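Ribonuclease T2 (Homo sapiens, PDB 3T0O) cleaves single-stranded RNA, preferentially between purine and uridine, degrading microbial RNA into fragments that are sensed by TLR8 in innate immunity. Local coordinates at residues I62-W73 with K108-R119. Residues are numbered along the deposited sequence; the frame is centred on the assembly and turned at random. Where two conformers were deposited one is given.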
loop_
_atom_site.group_PDB
_atom_site.type_symbol
_atom_site.label_atom_id
_atom_site.label_comp_id
_atom_site.label_asym_id
_atom_site.label_seq_id
_atom_site.Cartn_x
_atom_site.Cartn_y
_atom_site.Cartn_z
ATOM N N ILE A 62 -12.387 -14.217 5.860
ATOM C CA ILE A 62 -12.511 -13.002 5.016
ATOM C C ILE A 62 -13.134 -13.335 3.658
ATOM O O ILE A 62 -13.002 -12.583 2.705
ATOM C CB ILE A 62 -11.171 -12.293 4.819
ATOM C CG1 ILE A 62 -10.133 -13.191 4.142
ATOM C CG2 ILE A 62 -10.648 -11.773 6.195
ATOM C CD1 ILE A 62 -8.915 -12.309 3.561
ATOM N N LYS A 63 -13.768 -14.506 3.568
ATOM C CA LYS A 63 -14.397 -14.951 2.324
ATOM C C LYS A 63 -15.240 -13.843 1.640
ATOM O O LYS A 63 -15.193 -13.667 0.408
ATOM C CB LYS A 63 -15.223 -16.234 2.604
ATOM N N ASP A 64 -15.973 -13.070 2.446
ATOM C CA ASP A 64 -16.861 -12.058 1.923
ATOM C C ASP A 64 -16.124 -10.934 1.297
ATOM O O ASP A 64 -16.698 -10.166 0.536
ATOM C CB ASP A 64 -17.820 -11.518 3.001
ATOM C CG ASP A 64 -18.803 -12.573 3.473
ATOM O OD1 ASP A 64 -18.774 -13.694 2.919
ATOM O OD2 ASP A 64 -19.615 -12.304 4.393
ATOM N N LEU A 65 -14.844 -10.784 1.653
ATOM C CA LEU A 65 -14.094 -9.652 1.183
ATOM C C LEU A 65 -13.276 -9.986 -0.050
ATOM O O LEU A 65 -12.675 -9.097 -0.623
ATOM C CB LEU A 65 -13.107 -9.220 2.281
ATOM C CG LEU A 65 -13.710 -8.800 3.624
ATOM C CD1 LEU A 65 -12.544 -8.484 4.541
ATOM C CD2 LEU A 65 -14.574 -7.532 3.488
ATOM N N LEU A 66 -13.321 -11.246 -0.490
ATOM C CA LEU A 66 -12.360 -11.697 -1.507
ATOM C C LEU A 66 -12.473 -10.948 -2.846
ATOM O O LEU A 66 -11.485 -10.591 -3.423
ATOM C CB LEU A 66 -12.307 -13.220 -1.646
ATOM C CG LEU A 66 -11.785 -13.852 -0.339
ATOM C CD1 LEU A 66 -11.885 -15.368 -0.462
ATOM C CD2 LEU A 66 -10.397 -13.339 0.088
ATOM N N PRO A 67 -13.677 -10.613 -3.316
ATOM C CA PRO A 67 -13.644 -9.890 -4.540
ATOM C C PRO A 67 -12.939 -8.554 -4.431
ATOM O O PRO A 67 -12.211 -8.208 -5.333
ATOM C CB PRO A 67 -15.138 -9.727 -4.887
ATOM C CG PRO A 67 -15.743 -10.977 -4.284
ATOM C CD PRO A 67 -15.008 -11.161 -3.007
ATOM N N GLU A 68 -13.164 -7.807 -3.365
ATOM C CA GLU A 68 -12.464 -6.563 -3.152
ATOM C C GLU A 68 -10.981 -6.783 -2.921
ATOM O O GLU A 68 -10.138 -5.990 -3.396
ATOM C CB GLU A 68 -13.013 -5.810 -1.978
ATOM C CG GLU A 68 -14.308 -5.073 -2.293
ATOM C CD GLU A 68 -14.711 -4.241 -1.090
ATOM O OE1 GLU A 68 -15.662 -4.664 -0.405
ATOM O OE2 GLU A 68 -14.029 -3.218 -0.815
ATOM N N MET A 69 -10.635 -7.818 -2.165
ATOM C CA MET A 69 -9.198 -8.111 -1.955
ATOM C C MET A 69 -8.504 -8.449 -3.271
ATOM O O MET A 69 -7.350 -8.044 -3.475
ATOM C CB MET A 69 -8.933 -9.267 -0.977
ATOM C CG MET A 69 -9.615 -9.151 0.308
ATOM S SD MET A 69 -8.553 -8.198 1.382
ATOM C CE MET A 69 -7.144 -9.259 1.518
ATOM N N ARG A 70 -9.153 -9.226 -4.172
ATOM C CA ARG A 70 -8.507 -9.468 -5.454
ATOM C C ARG A 70 -8.317 -8.211 -6.260
ATOM O O ARG A 70 -7.302 -8.083 -6.977
ATOM C CB ARG A 70 -9.287 -10.519 -6.281
ATOM C CG ARG A 70 -9.241 -11.901 -5.569
ATOM C CD ARG A 70 -9.978 -12.997 -6.386
ATOM N NE ARG A 70 -11.346 -12.641 -6.675
ATOM C CZ ARG A 70 -12.408 -13.231 -6.130
ATOM N NH1 ARG A 70 -12.262 -14.199 -5.228
ATOM N NH2 ARG A 70 -13.615 -12.812 -6.478
ATOM N N ALA A 71 -9.318 -7.303 -6.214
ATOM C CA ALA A 71 -9.238 -6.090 -7.048
ATOM C C ALA A 71 -8.272 -5.057 -6.477
ATOM O O ALA A 71 -7.527 -4.440 -7.223
ATOM C CB ALA A 71 -10.576 -5.438 -7.135
ATOM N N TYR A 72 -8.275 -4.939 -5.156
ATOM C CA TYR A 72 -7.570 -3.801 -4.563
ATOM C C TYR A 72 -6.377 -4.256 -3.790
ATOM O O TYR A 72 -5.541 -3.397 -3.412
ATOM C CB TYR A 72 -8.547 -3.090 -3.554
ATOM C CG TYR A 72 -9.798 -2.523 -4.159
ATOM C CD1 TYR A 72 -9.813 -2.091 -5.447
ATOM C CD2 TYR A 72 -10.948 -2.496 -3.401
ATOM C CE1 TYR A 72 -11.036 -1.586 -6.022
ATOM C CE2 TYR A 72 -12.152 -2.033 -3.943
ATOM C CZ TYR A 72 -12.156 -1.586 -5.244
ATOM O OH TYR A 72 -13.358 -1.067 -5.773
ATOM N N TRP A 73 -6.254 -5.545 -3.501
ATOM C CA TRP A 73 -5.128 -6.015 -2.692
ATOM C C TRP A 73 -4.453 -7.186 -3.419
ATOM O O TRP A 73 -4.099 -8.200 -2.833
ATOM C CB TRP A 73 -5.651 -6.401 -1.318
ATOM C CG TRP A 73 -4.640 -6.302 -0.214
ATOM C CD1 TRP A 73 -3.290 -6.538 -0.274
ATOM C CD2 TRP A 73 -4.962 -6.044 1.157
ATOM N NE1 TRP A 73 -2.719 -6.360 1.006
ATOM C CE2 TRP A 73 -3.747 -6.072 1.888
ATOM C CE3 TRP A 73 -6.167 -5.706 1.810
ATOM C CZ2 TRP A 73 -3.714 -5.810 3.326
ATOM C CZ3 TRP A 73 -6.108 -5.446 3.209
ATOM C CH2 TRP A 73 -4.900 -5.478 3.903
ATOM N N LYS A 108 -11.422 -10.442 9.873
ATOM C CA LYS A 108 -12.384 -9.775 9.019
ATOM C C LYS A 108 -12.370 -8.258 9.231
ATOM O O LYS A 108 -12.518 -7.485 8.277
ATOM C CB LYS A 108 -13.799 -10.358 9.256
ATOM C CG LYS A 108 -14.834 -9.691 8.419
ATOM C CD LYS A 108 -14.769 -10.078 6.983
ATOM C CE LYS A 108 -16.165 -9.758 6.289
ATOM N NZ LYS A 108 -17.328 -10.487 6.864
ATOM N N LYS A 109 -12.230 -7.839 10.474
ATOM C CA LYS A 109 -12.283 -6.411 10.783
ATOM C C LYS A 109 -11.030 -5.721 10.281
ATOM O O LYS A 109 -11.119 -4.644 9.697
ATOM C CB LYS A 109 -12.460 -6.201 12.296
ATOM C CG LYS A 109 -13.894 -6.425 12.704
ATOM C CD LYS A 109 -14.032 -6.560 14.248
ATOM C CE LYS A 109 -13.811 -5.224 14.921
ATOM N NZ LYS A 109 -14.177 -5.454 16.426
ATOM N N TYR A 110 -9.864 -6.336 10.480
ATOM C CA TYR A 110 -8.639 -5.779 9.985
ATOM C C TYR A 110 -8.634 -5.647 8.455
ATOM O O TYR A 110 -8.331 -4.596 7.910
ATOM C CB TYR A 110 -7.497 -6.723 10.441
ATOM C CG TYR A 110 -6.178 -6.384 9.829
ATOM C CD1 TYR A 110 -5.466 -5.289 10.282
ATOM C CD2 TYR A 110 -5.654 -7.137 8.789
ATOM C CE1 TYR A 110 -4.222 -4.959 9.735
ATOM C CE2 TYR A 110 -4.419 -6.803 8.251
ATOM C CZ TYR A 110 -3.714 -5.730 8.787
ATOM O OH TYR A 110 -2.474 -5.383 8.249
ATOM N N PHE A 111 -8.878 -6.752 7.757
ATOM C CA PHE A 111 -8.855 -6.639 6.325
ATOM C C PHE A 111 -10.001 -5.760 5.825
ATOM O O PHE A 111 -9.779 -4.993 4.866
ATOM C CB PHE A 111 -8.906 -8.038 5.687
ATOM C CG PHE A 111 -7.612 -8.747 5.757
ATOM C CD1 PHE A 111 -6.612 -8.473 4.840
ATOM C CD2 PHE A 111 -7.402 -9.758 6.686
ATOM C CE1 PHE A 111 -5.393 -9.188 4.914
ATOM C CE2 PHE A 111 -6.208 -10.440 6.777
ATOM C CZ PHE A 111 -5.207 -10.177 5.897
ATOM N N GLY A 112 -11.165 -5.796 6.484
ATOM C CA GLY A 112 -12.273 -5.008 5.996
ATOM C C GLY A 112 -11.986 -3.538 6.204
ATOM O O GLY A 112 -12.340 -2.705 5.337
ATOM N N ARG A 113 -11.368 -3.205 7.339
ATOM C CA ARG A 113 -11.071 -1.794 7.600
ATOM C C ARG A 113 -10.019 -1.282 6.667
ATOM O O ARG A 113 -10.041 -0.134 6.223
ATOM C CB ARG A 113 -10.686 -1.559 9.091
ATOM C CG ARG A 113 -10.331 -0.142 9.432
ATOM C CD ARG A 113 -11.533 0.822 9.209
ATOM N NE ARG A 113 -11.223 2.120 9.796
ATOM C CZ ARG A 113 -11.752 3.267 9.390
ATOM N NH1 ARG A 113 -12.611 3.270 8.380
ATOM N NH2 ARG A 113 -11.397 4.400 9.962
ATOM N N SER A 114 -9.046 -2.144 6.345
ATOM C CA SER A 114 -8.025 -1.810 5.398
ATOM C C SER A 114 -8.610 -1.474 4.062
ATOM O O SER A 114 -8.277 -0.463 3.447
ATOM C CB SER A 114 -7.057 -2.991 5.260
ATOM O OG SER A 114 -6.375 -3.136 6.505
ATOM N N LEU A 115 -9.546 -2.285 3.605
ATOM C CA LEU A 115 -10.198 -1.976 2.330
ATOM C C LEU A 115 -11.000 -0.703 2.416
ATOM O O LEU A 115 -11.038 0.057 1.437
ATOM C CB LEU A 115 -11.144 -3.119 1.962
ATOM C CG LEU A 115 -10.422 -4.408 1.615
ATOM C CD1 LEU A 115 -11.412 -5.577 1.631
ATOM C CD2 LEU A 115 -9.801 -4.342 0.246
ATOM N N GLU A 116 -11.669 -0.469 3.539
ATOM C CA GLU A 116 -12.452 0.771 3.674
ATOM C C GLU A 116 -11.573 1.953 3.602
ATOM O O GLU A 116 -11.890 2.914 2.907
ATOM C CB GLU A 116 -13.164 0.742 5.008
ATOM C CG GLU A 116 -14.120 1.831 5.245
ATOM C CD GLU A 116 -14.913 1.534 6.515
ATOM O OE1 GLU A 116 -14.301 1.180 7.552
ATOM O OE2 GLU A 116 -16.161 1.620 6.476
ATOM N N LEU A 117 -10.449 1.905 4.297
ATOM C CA LEU A 117 -9.515 3.041 4.298
ATOM C C LEU A 117 -8.984 3.285 2.904
ATOM O O LEU A 117 -8.832 4.434 2.471
ATOM C CB LEU A 117 -8.322 2.681 5.222
ATOM C CG LEU A 117 -8.778 2.776 6.663
ATOM C CD1 LEU A 117 -7.644 2.208 7.490
ATOM C CD2 LEU A 117 -8.949 4.283 7.030
ATOM N N TYR A 118 -8.703 2.198 2.167
ATOM C CA TYR A 118 -8.220 2.392 0.794
ATOM C C TYR A 118 -9.290 3.155 -0.041
ATOM O O TYR A 118 -8.925 4.051 -0.788
ATOM C CB TYR A 118 -8.098 0.977 0.203
ATOM C CG TYR A 118 -7.742 0.946 -1.285
ATOM C CD1 TYR A 118 -6.471 1.274 -1.700
ATOM C CD2 TYR A 118 -8.695 0.581 -2.203
ATOM C CE1 TYR A 118 -6.168 1.193 -3.090
ATOM C CE2 TYR A 118 -8.423 0.494 -3.579
ATOM C CZ TYR A 118 -7.142 0.793 -3.983
ATOM O OH TYR A 118 -6.921 0.700 -5.357
ATOM N N ARG A 119 -10.557 2.807 0.115
ATOM C CA ARG A 119 -11.658 3.459 -0.611
ATOM C C ARG A 119 -11.814 4.920 -0.222
ATOM O O ARG A 119 -12.144 5.774 -1.063
ATOM C CB ARG A 119 -12.991 2.703 -0.331
ATOM C CG ARG A 119 -12.967 1.249 -0.850
ATOM C CD ARG A 119 -14.336 0.519 -0.804
ATOM N NE ARG A 119 -14.992 0.565 0.501
ATOM C CZ ARG A 119 -15.063 -0.431 1.385
ATOM N NH1 ARG A 119 -14.490 -1.605 1.175
ATOM N NH2 ARG A 119 -15.724 -0.234 2.516
HETATM O O HOH W 1 -16.211 -12.825 5.251
#
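Helix packing beside the probable active site of the RNase T2 fold sets the 3-10 turn 63-65, helix 66-72 and the W73 that follows it against helix 108-119, L65, M69 and W73 meeting F111, S114 and L115. The two helices cross at 51°, their axes 10.8 Å apart. L115 fills the middle: its CD1 lies 3.9 Å from SD of M69 and also meets CB of E68 and L65, while its CD2 comes near the plane of the W73 ring at the edge. In the conformer given, the M69 chain, bent at chi2 and chi3, brings CE to 3.5 Å from CD1 of F111, and SD makes an oblique Met-aromatic contact with that ring. The same methyl and CE1 of F111 cover one face of the W73 indole. The W73 and F111 rings meet obliquely, planes at 53°, and CZ3 of W73 reaches 3.3 Å from CB of S114. CD1 of L65 lies 3.6 Å from the backbone N of G112. At one end the aliphatic part of K108 covers L65; its NZ forms a long salt bridge to OD2 of D64 and shares a water with the backbone N of D64. Toward the other end, CE2 of Y118 sits over one face of the Y72 ring, 3.4 Å from its CG. NH1 of R119, in one of two conformers, makes a doubtful salt bridge to OE2 of E68, its hydrogen bond weak. Strand 39-45 backs the interface through I40, which W73, L115 and Y118 all touch. NE1 of W73 bonds to the carbonyl of H41, a predicted active-site residue, and the W73 side chain comes within about 4 Å of that of E90, assigned by similarity. The packing thus sets an indole beside the probable catalytic centre of the RNase T2 alpha/beta fold.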